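Side-chain contact in methane monooxygenase hydroxylase, MmoD (Methylosinus sporium, PDB 6D7K), which probably regulates soluble methane monooxygenase by binding to its hydroxylase component: residues Leu66-Phe69 / Lys70-Glu74. Sequence-based numbering, arbitrary orientation.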
ATOM      1  N   LEU H  66      -2.567   9.289  25.204  1.00 38.80           N
ATOM      2  CA  LEU H  66      -1.817  10.545  25.108  1.00 37.36           C
ATOM      3  C   LEU H  66      -0.524  10.486  25.915  1.00 37.52           C
ATOM      4  O   LEU H  66       0.519  10.967  25.461  1.00 40.41           O
ATOM      5  CB  LEU H  66      -2.683  11.724  25.557  1.00 33.14           C
ATOM      6  CG  LEU H  66      -3.774  12.162  24.575  1.00 35.39           C
ATOM      7  CD1 LEU H  66      -4.502  13.373  25.088  1.00 44.79           C
ATOM      8  CD2 LEU H  66      -3.201  12.457  23.217  1.00 39.39           C
ATOM      9  N   SER H  67      -0.563   9.911  27.112  1.00 35.67           N
ATOM     10  CA  SER H  67       0.683   9.722  27.840  1.00 40.04           C
ATOM     11  C   SER H  67       1.700   9.012  26.964  1.00 43.46           C
ATOM     12  O   SER H  67       2.897   9.310  27.022  1.00 45.28           O
ATOM     13  CB  SER H  67       0.424   8.938  29.124  1.00 42.07           C
ATOM     14  OG  SER H  67       1.361   7.896  29.295  1.00 50.92           O
ATOM     15  N   HIS H  68       1.233   8.102  26.114  1.00 41.80           N
ATOM     16  CA  HIS H  68       2.143   7.350  25.264  1.00 42.94           C
ATOM     17  C   HIS H  68       2.666   8.236  24.147  1.00 43.86           C
ATOM     18  O   HIS H  68       3.877   8.327  23.933  1.00 44.75           O
ATOM     19  CB  HIS H  68       1.434   6.097  24.723  1.00 40.76           C
ATOM     20  CG  HIS H  68       2.053   5.526  23.487  1.00 38.34           C
ATOM     21  ND1 HIS H  68       3.334   5.013  23.463  1.00 40.20           N
ATOM     22  CD2 HIS H  68       1.573   5.401  22.228  1.00 37.43           C
ATOM     23  CE1 HIS H  68       3.618   4.606  22.237  1.00 41.13           C
ATOM     24  NE2 HIS H  68       2.565   4.825  21.469  1.00 40.19           N
ATOM     25  N   PHE H  69       1.761   8.919  23.445  1.00 43.26           N
ATOM     26  CA  PHE H  69       2.171   9.882  22.429  1.00 43.18           C
ATOM     27  C   PHE H  69       3.149  10.912  22.983  1.00 45.12           C
ATOM     28  O   PHE H  69       4.205  11.161  22.394  1.00 50.46           O
ATOM     29  CB  PHE H  69       0.938  10.565  21.838  1.00 37.25           C
ATOM     30  CG  PHE H  69       0.127   9.665  20.965  1.00 36.37           C
ATOM     31  CD1 PHE H  69       0.563   8.386  20.688  1.00 40.41           C
ATOM     32  CD2 PHE H  69      -1.055  10.087  20.409  1.00 36.66           C
ATOM     33  CE1 PHE H  69      -0.181   7.544  19.873  1.00 38.07           C
ATOM     34  CE2 PHE H  69      -1.802   9.244  19.590  1.00 34.18           C
ATOM     35  CZ  PHE H  69      -1.366   7.983  19.326  1.00 33.84           C
ATOM     36  N   LYS H  70       2.820  11.526  24.120  1.00 47.65           N
ATOM     37  CA  LYS H  70       3.686  12.580  24.649  1.00 54.47           C
ATOM     38  C   LYS H  70       5.063  12.042  25.021  1.00 56.06           C
ATOM     39  O   LYS H  70       6.075  12.708  24.783  1.00 62.15           O
ATOM     40  CB  LYS H  70       3.021  13.265  25.847  1.00 48.74           C
ATOM     41  CG  LYS H  70       1.788  14.066  25.459  1.00 48.45           C
ATOM     42  CD  LYS H  70       1.100  14.660  26.668  1.00 51.15           C
ATOM     43  CE  LYS H  70      -0.181  15.381  26.277  1.00 50.85           C
ATOM     44  NZ  LYS H  70       0.079  16.760  25.805  1.00 58.10           N
ATOM     45  N   ARG H  71       5.122  10.838  25.597  1.00 52.90           N
ATOM     46  CA  ARG H  71       6.405  10.183  25.836  1.00 54.12           C
ATOM     47  C   ARG H  71       7.194  10.016  24.542  1.00 58.63           C
ATOM     48  O   ARG H  71       8.417  10.196  24.526  1.00 61.25           O
ATOM     49  CB  ARG H  71       6.182   8.822  26.492  1.00 53.62           C
ATOM     50  CG  ARG H  71       6.711   8.716  27.900  1.00 55.92           C
ATOM     51  CD  ARG H  71       6.399   7.357  28.481  1.00 60.43           C
ATOM     52  NE  ARG H  71       5.292   7.402  29.435  1.00 57.28           N
ATOM     53  CZ  ARG H  71       5.450   7.590  30.743  1.00 58.03           C
ATOM     54  NH1 ARG H  71       6.674   7.751  31.234  1.00 56.83           N
ATOM     55  NH2 ARG H  71       4.390   7.615  31.560  1.00 58.16           N
ATOM     56  N   GLN H  72       6.515   9.655  23.451  1.00 55.01           N
ATOM     57  CA  GLN H  72       7.190   9.562  22.161  1.00 55.42           C
ATOM     58  C   GLN H  72       7.772  10.909  21.769  1.00 62.60           C
ATOM     59  O   GLN H  72       8.941  11.004  21.381  1.00 67.64           O
ATOM     60  CB  GLN H  72       6.229   9.046  21.078  1.00 48.05           C
ATOM     61  CG  GLN H  72       5.890   7.559  21.214  1.00 52.10           C
ATOM     62  CD  GLN H  72       5.319   6.922  19.947  1.00 52.26           C
ATOM     63  OE1 GLN H  72       4.339   7.408  19.369  1.00 49.16           O
ATOM     64  NE2 GLN H  72       5.930   5.814  19.519  1.00 50.52           N
ATOM     65  N   ASP H  73       6.970  11.966  21.877  1.00 63.31           N
ATOM     66  CA  ASP H  73       7.464  13.303  21.568  1.00 65.99           C
ATOM     67  C   ASP H  73       8.630  13.679  22.477  1.00 66.81           C
ATOM     68  O   ASP H  73       9.694  14.084  22.002  1.00 71.63           O
ATOM     69  CB  ASP H  73       6.322  14.310  21.685  1.00 65.69           C
ATOM     70  CG  ASP H  73       5.119  13.923  20.844  1.00 62.92           C
ATOM     71  OD1 ASP H  73       5.294  13.130  19.889  1.00 61.62           O
ATOM     72  OD2 ASP H  73       4.005  14.409  21.139  1.00 60.84           O
ATOM     73  N   GLU H  74       8.455  13.534  23.793  1.00 67.61           N
ATOM     74  CA  GLU H  74       9.532  13.869  24.720  1.00 73.93           C
ATOM     75  C   GLU H  74      10.835  13.161  24.365  1.00 82.35           C
ATOM     76  O   GLU H  74      11.919  13.710  24.593  1.00 89.62           O
ATOM     77  CB  GLU H  74       9.128  13.522  26.156  1.00 75.67           C
ATOM     78  CG  GLU H  74       7.999  14.377  26.711  1.00 83.32           C
ATOM     79  CD  GLU H  74       7.348  13.777  27.954  1.00 91.55           C
ATOM     80  OE1 GLU H  74       7.896  12.796  28.510  1.00 89.80           O
ATOM     81  OE2 GLU H  74       6.280  14.286  28.368  1.00 91.40           O
TER
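The amide of Gln72 crosses the imidazole of His68 one helical turn away, CD lying 3.7 Å from His68 CE1, with the two planes inclined at 32°. His68 CG stands anti to the backbone N (chi1 159°), which swings the ring forward along the helix to this amide. The same amide also runs alongside the Phe69 ring, where OE1 comes within 4.1 Å of CD1. This is the denser side of the contact: His68 and Phe69 are buried, both pack against apolar side chains of another protein chain, and His68 ND1 hydrogen-bonds to a polar side chain there. Were Gln72 shortened to an alanine, the imidazole would probably lose the amide packed against CE1 and NE2, opening a gap there and beside Phe69 CD1. The residues form the last turns of helix 55-74, which follows a four-stranded antiparallel sheet, and regular i to i+4 bonds join them, among them Lys70 N to Leu66 O (2.7 Å) and Asp73 N to Phe69 O (2.9 Å). Leu66, Phe69 and Lys70 also touch Tyr25 of strand 25-31, while Lys70 and Asp73 form salt bridges to Asp22 and Arg24, respectively, and Asp73 OD2 hydrogen-bonds to Tyr25 OH. Packing is looser where Arg71 passes Ser67: the hydroxyl OG lies at the edge of the guanidinium, 3.8 Å from NH2, too far for a hydrogen bond, and both residues are partly exposed.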